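Side-chain contacts in phage terminase large subunit (Thermus phage P7426, PDB 7KS4), which probably drives viral DNA into empty capsids as an ATP-powered motor and cuts the viral genome to begin and end packaging, the crystallised piece being its N-terminal ATPase domain: residues A51-A56 with V86-R91; D141-A146 with S165-P170; V151-A156 with L188-E193. All coordinates share one frame; numbering follows the deposited sequence.

Contact 1. Residues A51-A56 with V86-R91; sequences AASVEA and VEKVER
S53 OG is hydrogen-bonded to the carbonyl oxygen of E50, one turn back, and is also touched by the K88 side chain, whose CE lies 3.5 Å from S53 OG. A chi1 of 77° folds the hydroxyl back along its own helix, within reach of that E50 oxygen. The contact made with K88 is mainly one of methylenes: besides CE, CD of K88 is 3.7 Å from S53 OG, whereas K88 NZ is farther from it, at 3.9 Å. K88 runs out from helix 75-92 nearly extended and bends only at chi4 (50°), where NZ forms a salt bridge with E50 OE2. V54 adds CG2, 4.2 Å from K88 CE, although its CB is directed away; F16 and L19 of helix 13-19 pack on V54 as well. Within helix 75-92, at the exposed pair E87 and R91, R91 NE donates to E87 OE2 at 3.0 Å, on the syn side of the carboxylate and almost in the guanidinium plane. E50 and R84, which touches S53, are ADP-binding residues, and the contact therefore adjoins the nucleotide pocket. The salt bridge to E50 probably balances the buried K88 charge and joins helix 75-92 to the helix that follows the P-loop.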
loop_
_atom_site.group_PDB
_atom_site.type_symbol
_atom_site.label_atom_id
_atom_site.label_comp_id
_atom_site.label_asym_id
_atom_site.label_seq_id
_atom_site.Cartn_x
_atom_site.Cartn_y
_atom_site.Cartn_z
ATOM N N ALA A 51 -0.420 3.076 6.485
ATOM C CA ALA A 51 -0.024 4.052 5.478
ATOM C C ALA A 51 -0.705 3.773 4.147
ATOM O O ALA A 51 -1.169 4.698 3.468
ATOM C CB ALA A 51 1.493 4.044 5.314
ATOM N N ALA A 52 -0.777 2.502 3.753
ATOM C CA ALA A 52 -1.456 2.171 2.509
ATOM C C ALA A 52 -2.933 2.540 2.579
ATOM O O ALA A 52 -3.501 3.038 1.603
ATOM C CB ALA A 52 -1.287 0.687 2.195
ATOM N N SER A 53 -3.579 2.286 3.719
ATOM C CA SER A 53 -5.000 2.600 3.836
ATOM C C SER A 53 -5.232 4.099 3.713
ATOM O O SER A 53 -6.189 4.536 3.058
ATOM C CB SER A 53 -5.557 2.061 5.157
ATOM O OG SER A 53 -5.187 2.875 6.263
ATOM N N VAL A 54 -4.349 4.907 4.306
ATOM C CA VAL A 54 -4.482 6.359 4.200
ATOM C C VAL A 54 -4.373 6.803 2.750
ATOM O O VAL A 54 -5.104 7.698 2.308
ATOM C CB VAL A 54 -3.431 7.056 5.080
ATOM C CG1 VAL A 54 -3.431 8.570 4.839
ATOM C CG2 VAL A 54 -3.716 6.753 6.549
ATOM N N GLU A 55 -3.442 6.211 1.997
ATOM C CA GLU A 55 -3.299 6.558 0.584
ATOM C C GLU A 55 -4.586 6.286 -0.181
ATOM O O GLU A 55 -5.031 7.114 -0.987
ATOM C CB GLU A 55 -2.136 5.774 -0.036
ATOM C CG GLU A 55 -0.760 6.182 0.482
ATOM C CD GLU A 55 -0.207 7.410 -0.214
ATOM O OE1 GLU A 55 -0.589 7.668 -1.374
ATOM O OE2 GLU A 55 0.608 8.129 0.405
ATOM N N ALA A 56 -5.203 5.130 0.061
ATOM C CA ALA A 56 -6.448 4.783 -0.619
ATOM C C ALA A 56 -7.572 5.743 -0.250
ATOM O O ALA A 56 -8.316 6.204 -1.123
ATOM C CB ALA A 56 -6.833 3.346 -0.283
ATOM N N VAL A 86 -12.270 0.917 4.725
ATOM C CA VAL A 86 -13.706 1.032 4.974
ATOM C C VAL A 86 -13.970 1.920 6.185
ATOM O O VAL A 86 -14.705 2.911 6.096
ATOM C CB VAL A 86 -14.339 -0.359 5.154
ATOM C CG1 VAL A 86 -15.793 -0.232 5.614
ATOM C CG2 VAL A 86 -14.272 -1.142 3.850
ATOM N N GLU A 87 -13.397 1.567 7.342
ATOM C CA GLU A 87 -13.642 2.356 8.551
ATOM C C GLU A 87 -13.350 3.829 8.302
ATOM O O GLU A 87 -14.159 4.706 8.640
ATOM C CB GLU A 87 -12.793 1.848 9.722
ATOM C CG GLU A 87 -13.125 2.508 11.075
ATOM C CD GLU A 87 -12.486 3.885 11.261
ATOM O OE1 GLU A 87 -11.378 4.108 10.726
ATOM O OE2 GLU A 87 -13.095 4.744 11.943
ATOM N N LYS A 88 -12.188 4.118 7.711
ATOM C CA LYS A 88 -11.777 5.503 7.513
ATOM C C LYS A 88 -12.695 6.218 6.534
ATOM O O LYS A 88 -13.053 7.381 6.750
ATOM C CB LYS A 88 -10.330 5.554 7.019
ATOM C CG LYS A 88 -9.329 5.005 8.017
ATOM C CD LYS A 88 -7.909 5.016 7.462
ATOM C CE LYS A 88 -6.886 4.888 8.578
ATOM N NZ LYS A 88 -7.189 3.755 9.480
ATOM N N VAL A 89 -13.071 5.546 5.445
ATOM C CA VAL A 89 -13.922 6.165 4.434
ATOM C C VAL A 89 -15.315 6.423 4.996
ATOM O O VAL A 89 -15.906 7.484 4.771
ATOM C CB VAL A 89 -13.971 5.275 3.177
ATOM C CG1 VAL A 89 -15.163 5.625 2.287
ATOM C CG2 VAL A 89 -12.675 5.395 2.383
ATOM N N GLU A 90 -15.873 5.455 5.721
ATOM C CA GLU A 90 -17.215 5.648 6.263
ATOM C C GLU A 90 -17.241 6.752 7.309
ATOM O O GLU A 90 -18.239 7.478 7.416
ATOM C CB GLU A 90 -17.742 4.325 6.825
ATOM C CG GLU A 90 -18.231 3.396 5.716
ATOM C CD GLU A 90 -18.709 2.053 6.211
ATOM O OE1 GLU A 90 -18.582 1.763 7.420
ATOM O OE2 GLU A 90 -19.218 1.279 5.375
ATOM N N ARG A 91 -16.158 6.911 8.072
ATOM C CA ARG A 91 -16.083 7.999 9.040
ATOM C C ARG A 91 -15.850 9.338 8.350
ATOM O O ARG A 91 -16.542 10.327 8.631
ATOM C CB ARG A 91 -14.969 7.714 10.048
ATOM C CG ARG A 91 -14.621 8.897 10.934
ATOM C CD ARG A 91 -13.807 8.457 12.140
ATOM N NE ARG A 91 -12.603 7.722 11.749
ATOM C CZ ARG A 91 -11.446 8.290 11.422
ATOM N NH1 ARG A 91 -10.411 7.533 11.084
ATOM N NH2 ARG A 91 -11.316 9.610 11.433
#

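Contact 2. Residues D141-A146 with S165-P170; sequences DNLRGA and SEAIEP
L143 and A167 face each other directly, each with its CB directed at the opposing segment, and together they supply the apolar part of this small contact. L143 lies alongside the A167 methyl: its CD1 is 4.3 Å from A167 CB, and its own CB is at 4.3 Å from A167 CB too, whereas the CD2 branch is turned off at 5.5 Å from that methyl. This follows from a chi2 of 178°, which puts CD1 anti to CA and carries it out past the methyl. W69 of strand 67-72 and V163 of helix 161-175 also touch the leucine. Further along the loop, G145 O stands 4.4 Å from A167 O, the nearest backbone approach between the segments. The loop is locally irregular here: G145 has a positive phi of 79° and precedes a cis peptide bond to A146. The helix is irregular as well, with a wider pi-type turn at 165-168 and a kink at P170, whose ring nitrogen carries no hydrogen to donate. The loop connects strand 126-136 to strand 150-153, which strand 67-72 separates in the sheet; helix 161-175 belongs to the next beta-alpha-beta crossover, as expected of the parallel core of a P-loop NTPase.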
loop_
_atom_site.group_PDB
_atom_site.type_symbol
_atom_site.label_atom_id
_atom_site.label_comp_id
_atom_site.label_asym_id
_atom_site.label_seq_id
_atom_site.Cartn_x
_atom_site.Cartn_y
_atom_site.Cartn_z
ATOM N N ASP A 141 -8.600 -15.856 -11.171
ATOM C CA ASP A 141 -9.804 -15.763 -11.989
ATOM C C ASP A 141 -10.506 -14.426 -11.790
ATOM O O ASP A 141 -10.990 -13.821 -12.754
ATOM C CB ASP A 141 -10.746 -16.920 -11.665
ATOM C CG ASP A 141 -10.170 -18.265 -12.062
ATOM O OD1 ASP A 141 -9.173 -18.284 -12.817
ATOM O OD2 ASP A 141 -10.714 -19.302 -11.628
ATOM N N ASN A 142 -10.568 -13.947 -10.553
ATOM C CA ASN A 142 -11.218 -12.678 -10.253
ATOM C C ASN A 142 -10.351 -11.469 -10.592
ATOM O O ASN A 142 -10.723 -10.342 -10.250
ATOM C CB ASN A 142 -11.623 -12.635 -8.778
ATOM C CG ASN A 142 -12.818 -13.518 -8.480
ATOM O OD1 ASN A 142 -13.663 -13.749 -9.344
ATOM N ND2 ASN A 142 -12.894 -14.017 -7.253
ATOM N N LEU A 143 -9.211 -11.670 -11.247
ATOM C CA LEU A 143 -8.386 -10.568 -11.742
ATOM C C LEU A 143 -8.751 -10.353 -13.209
ATOM O O LEU A 143 -8.117 -10.891 -14.118
ATOM C CB LEU A 143 -6.903 -10.866 -11.551
ATOM C CG LEU A 143 -6.444 -11.028 -10.098
ATOM C CD1 LEU A 143 -4.970 -11.372 -10.045
ATOM C CD2 LEU A 143 -6.726 -9.771 -9.283
ATOM N N ARG A 144 -9.806 -9.573 -13.428
ATOM C CA ARG A 144 -10.236 -9.170 -14.758
ATOM C C ARG A 144 -10.582 -7.689 -14.700
ATOM O O ARG A 144 -11.021 -7.184 -13.663
ATOM C CB ARG A 144 -11.437 -10.002 -15.246
ATOM C CG ARG A 144 -11.341 -11.484 -14.883
ATOM C CD ARG A 144 -12.253 -12.376 -15.727
ATOM N NE ARG A 144 -13.673 -12.066 -15.561
ATOM C CZ ARG A 144 -14.487 -11.638 -16.525
ATOM N NH1 ARG A 144 -14.051 -11.462 -17.762
ATOM N NH2 ARG A 144 -15.761 -11.394 -16.248
ATOM N N GLY A 145 -10.369 -6.992 -15.810
ATOM C CA GLY A 145 -10.361 -5.541 -15.769
ATOM C C GLY A 145 -9.005 -5.144 -15.222
ATOM O O GLY A 145 -8.118 -5.996 -15.178
ATOM N N ALA A 146 -8.797 -3.892 -14.817
ATOM C CA ALA A 146 -9.738 -2.789 -14.960
ATOM C C ALA A 146 -8.895 -1.517 -14.935
ATOM O O ALA A 146 -7.770 -1.543 -14.444
ATOM C CB ALA A 146 -10.771 -2.786 -13.843
ATOM N N SER A 165 3.041 -8.447 -13.668
ATOM C CA SER A 165 3.399 -8.154 -15.056
ATOM C C SER A 165 2.190 -8.237 -15.977
ATOM O O SER A 165 2.057 -7.442 -16.914
ATOM C CB SER A 165 4.494 -9.110 -15.536
ATOM O OG SER A 165 4.035 -10.448 -15.544
ATOM N N GLU A 166 1.303 -9.199 -15.738
ATOM C CA GLU A 166 0.217 -9.479 -16.664
ATOM C C GLU A 166 -1.115 -8.873 -16.239
ATOM O O GLU A 166 -1.874 -8.406 -17.094
ATOM C CB GLU A 166 0.068 -10.996 -16.830
ATOM C CG GLU A 166 1.335 -11.673 -17.369
ATOM C CD GLU A 166 1.233 -13.187 -17.405
ATOM O OE1 GLU A 166 0.165 -13.725 -17.040
ATOM O OE2 GLU A 166 2.221 -13.844 -17.802
ATOM N N ALA A 167 -1.416 -8.845 -14.941
ATOM C CA ALA A 167 -2.756 -8.500 -14.483
ATOM C C ALA A 167 -2.869 -7.121 -13.847
ATOM O O ALA A 167 -3.994 -6.632 -13.695
ATOM C CB ALA A 167 -3.255 -9.550 -13.481
ATOM N N ILE A 168 -1.757 -6.482 -13.472
ATOM C CA ILE A 168 -1.825 -5.200 -12.770
ATOM C C ILE A 168 -1.141 -4.108 -13.583
ATOM O O ILE A 168 -1.769 -3.105 -13.933
ATOM C CB ILE A 168 -1.210 -5.323 -11.364
ATOM C CG1 ILE A 168 -2.025 -6.314 -10.538
ATOM C CG2 ILE A 168 -1.169 -3.969 -10.654
ATOM C CD1 ILE A 168 -1.236 -6.949 -9.440
ATOM N N GLU A 169 0.135 -4.298 -13.909
ATOM C CA GLU A 169 0.887 -3.234 -14.570
ATOM C C GLU A 169 0.244 -2.738 -15.861
ATOM O O GLU A 169 0.251 -1.516 -16.086
ATOM C CB GLU A 169 2.319 -3.707 -14.837
ATOM C CG GLU A 169 3.274 -2.604 -15.309
ATOM C CD GLU A 169 3.180 -2.334 -16.807
ATOM O OE1 GLU A 169 2.715 -3.229 -17.549
ATOM O OE2 GLU A 169 3.562 -1.226 -17.243
ATOM N N PRO A 170 -0.293 -3.589 -16.742
ATOM C CA PRO A 170 -0.845 -3.054 -18.000
ATOM C C PRO A 170 -1.964 -2.055 -17.785
ATOM O O PRO A 170 -1.980 -1.004 -18.436
ATOM C CB PRO A 170 -1.331 -4.314 -18.736
ATOM C CG PRO A 170 -0.554 -5.448 -18.116
ATOM C CD PRO A 170 -0.381 -5.058 -16.682
#

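Contact 3. Residues V151-A156 with L188-E193; sequences VILDEA and LNWFYE
A156 puts its methyl into the notch between the W190 and F191 rings, just beyond the predicted Walker B motif that ends at E155. The fit is even: A156 CB is 4.0 Å from W190 CZ2 and likewise 4.0 Å from F191 CD1. The notch exists because the two neighbouring rings leave helix 190-197 differently, W190 with CG between its backbone N and carbonyl carbon (chi1 77°), F191 with CG anti to the backbone N (chi1 177°). L153, from strand 150-153, fills the next position: its CD2 comes to the indole edge, near the ring plane, 3.7 Å from W190 CH2. W164 of helix 161-175 meets the indole with its ring at about 15°, and W190 NE1 is hydrogen-bonded to I159 O, which helps to set the rotation of the ring. F191 fits against V39 and C41 of strand 37-42. At the start of the helix, N189 is the N-cap, its OD1 accepting weakly from F191 N. E155, the predicted catalytic residue, turns its CB away from the helix, and its OE2 accepts from T184 N. The backbone oxygen A156 O lies obliquely to the indole, 3.4 Å from W190 CZ2.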
loop_
_atom_site.group_PDB
_atom_site.type_symbol
_atom_site.label_atom_id
_atom_site.label_comp_id
_atom_site.label_asym_id
_atom_site.label_seq_id
_atom_site.Cartn_x
_atom_site.Cartn_y
_atom_site.Cartn_z
ATOM N N VAL A 151 -2.919 1.231 -7.205
ATOM C CA VAL A 151 -2.969 -0.141 -6.719
ATOM C C VAL A 151 -2.014 -0.265 -5.549
ATOM O O VAL A 151 -0.950 0.362 -5.526
ATOM C CB VAL A 151 -2.626 -1.161 -7.825
ATOM C CG1 VAL A 151 -1.198 -0.962 -8.321
ATOM C CG2 VAL A 151 -2.823 -2.573 -7.319
ATOM N N ILE A 152 -2.416 -1.061 -4.563
ATOM C CA ILE A 152 -1.572 -1.423 -3.434
ATOM C C ILE A 152 -1.349 -2.923 -3.486
ATOM O O ILE A 152 -2.315 -3.694 -3.561
ATOM C CB ILE A 152 -2.215 -1.016 -2.095
ATOM C CG1 ILE A 152 -2.437 0.496 -2.059
ATOM C CG2 ILE A 152 -1.344 -1.481 -0.925
ATOM C CD1 ILE A 152 -3.599 0.923 -1.164
ATOM N N LEU A 153 -0.082 -3.336 -3.456
ATOM C CA LEU A 153 0.284 -4.743 -3.342
ATOM C C LEU A 153 0.789 -4.955 -1.925
ATOM O O LEU A 153 1.825 -4.401 -1.543
ATOM C CB LEU A 153 1.345 -5.153 -4.363
ATOM C CG LEU A 153 0.847 -5.495 -5.766
ATOM C CD1 LEU A 153 0.346 -4.264 -6.479
ATOM C CD2 LEU A 153 1.949 -6.175 -6.572
ATOM N N ASP A 154 0.053 -5.744 -1.153
ATOM C CA ASP A 154 0.414 -6.058 0.222
ATOM C C ASP A 154 1.092 -7.421 0.256
ATOM O O ASP A 154 0.690 -8.339 -0.463
ATOM C CB ASP A 154 -0.821 -6.053 1.120
ATOM C CG ASP A 154 -0.474 -6.097 2.597
ATOM O OD1 ASP A 154 0.636 -5.669 2.973
ATOM O OD2 ASP A 154 -1.325 -6.550 3.381
ATOM N N GLU A 155 2.125 -7.545 1.084
ATOM C CA GLU A 155 3.014 -8.712 1.068
ATOM C C GLU A 155 3.352 -9.111 -0.367
ATOM O O GLU A 155 3.228 -10.269 -0.788
ATOM C CB GLU A 155 2.416 -9.874 1.856
ATOM C CG GLU A 155 2.753 -9.803 3.351
ATOM C CD GLU A 155 4.264 -9.757 3.607
ATOM O OE1 GLU A 155 4.958 -10.760 3.329
ATOM O OE2 GLU A 155 4.759 -8.703 4.054
ATOM N N ALA A 156 3.818 -8.111 -1.113
ATOM C CA ALA A 156 4.089 -8.271 -2.535
ATOM C C ALA A 156 5.123 -9.353 -2.820
ATOM O O ALA A 156 5.048 -10.019 -3.858
ATOM C CB ALA A 156 4.564 -6.941 -3.112
ATOM N N LEU A 188 15.608 -13.077 -3.046
ATOM C CA LEU A 188 15.996 -12.302 -4.223
ATOM C C LEU A 188 15.066 -12.664 -5.377
ATOM O O LEU A 188 15.409 -13.416 -6.294
ATOM C CB LEU A 188 17.458 -12.555 -4.560
ATOM C CG LEU A 188 18.404 -12.351 -3.377
ATOM C CD1 LEU A 188 19.825 -12.673 -3.789
ATOM C CD2 LEU A 188 18.317 -10.925 -2.833
ATOM N N ASN A 189 13.859 -12.100 -5.315
ATOM C CA ASN A 189 12.841 -12.300 -6.335
ATOM C C ASN A 189 12.439 -10.959 -6.935
ATOM O O ASN A 189 13.177 -9.977 -6.806
ATOM C CB ASN A 189 11.634 -13.031 -5.747
ATOM C CG ASN A 189 10.904 -12.216 -4.691
ATOM O OD1 ASN A 189 11.241 -11.062 -4.413
ATOM N ND2 ASN A 189 9.903 -12.832 -4.082
ATOM N N TRP A 190 11.284 -10.899 -7.604
ATOM C CA TRP A 190 10.918 -9.676 -8.308
ATOM C C TRP A 190 10.804 -8.484 -7.364
ATOM O O TRP A 190 11.107 -7.355 -7.761
ATOM C CB TRP A 190 9.609 -9.877 -9.078
ATOM C CG TRP A 190 8.378 -9.841 -8.229
ATOM C CD1 TRP A 190 7.832 -10.879 -7.533
ATOM C CD2 TRP A 190 7.535 -8.711 -8.000
ATOM N NE1 TRP A 190 6.694 -10.464 -6.882
ATOM C CE2 TRP A 190 6.487 -9.138 -7.156
ATOM C CE3 TRP A 190 7.558 -7.382 -8.427
ATOM C CZ2 TRP A 190 5.475 -8.279 -6.724
ATOM C CZ3 TRP A 190 6.545 -6.529 -8.004
ATOM C CH2 TRP A 190 5.519 -6.983 -7.161
ATOM N N PHE A 191 10.380 -8.708 -6.114
ATOM C CA PHE A 191 10.243 -7.597 -5.175
ATOM C C PHE A 191 11.597 -6.982 -4.858
ATOM O O PHE A 191 11.715 -5.760 -4.710
ATOM C CB PHE A 191 9.553 -8.077 -3.901
ATOM C CG PHE A 191 9.437 -7.028 -2.835
ATOM C CD1 PHE A 191 8.454 -6.058 -2.906
ATOM C CD2 PHE A 191 10.297 -7.029 -1.746
ATOM C CE1 PHE A 191 8.340 -5.093 -1.924
ATOM C CE2 PHE A 191 10.185 -6.065 -0.754
ATOM C CZ PHE A 191 9.203 -5.098 -0.842
ATOM N N TYR A 192 12.633 -7.820 -4.755
ATOM C CA TYR A 192 13.993 -7.322 -4.585
ATOM C C TYR A 192 14.420 -6.460 -5.767
ATOM O O TYR A 192 15.023 -5.396 -5.588
ATOM C CB TYR A 192 14.943 -8.506 -4.413
ATOM C CG TYR A 192 16.393 -8.168 -4.631
ATOM C CD1 TYR A 192 17.077 -7.337 -3.748
ATOM C CD2 TYR A 192 17.086 -8.686 -5.719
ATOM C CE1 TYR A 192 18.418 -7.026 -3.951
ATOM C CE2 TYR A 192 18.417 -8.383 -5.931
ATOM C CZ TYR A 192 19.081 -7.559 -5.043
ATOM O OH TYR A 192 20.406 -7.265 -5.264
ATOM N N GLU A 193 14.130 -6.917 -6.985
ATOM C CA GLU A 193 14.487 -6.146 -8.170
ATOM C C GLU A 193 13.810 -4.784 -8.161
ATOM O O GLU A 193 14.457 -3.756 -8.395
ATOM C CB GLU A 193 14.107 -6.922 -9.423
ATOM C CG GLU A 193 14.786 -8.261 -9.480
ATOM C CD GLU A 193 14.281 -9.136 -10.586
ATOM O OE1 GLU A 193 13.235 -8.815 -11.198
ATOM O OE2 GLU A 193 14.952 -10.155 -10.836
#

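Contacts 1 and 3 are buried, while contact 2 lies near the surface, away from the annotated sites. Strand 150-153 connects all three: I152 CD1 packs 3.5 Å from A52 O of contact 1, whereas V151 CG1, directed to the other face of the sheet, lies 3.8 Å from I168 CG2 of contact 2. Helices 48-62 and 161-175 therefore cover opposite faces of that strand. Chemistry changes with place. Near the nucleotide pocket, contact 1 uses a lysine stem whose charge is paired with E50; contact 3, at the end of the predicted Walker B strand, is aromatic and apolar; contact 2 rests on one leucine against one alanine. Contacts 2 and 3 interlock along the chain, their segments alternating, and contact 1 precedes both.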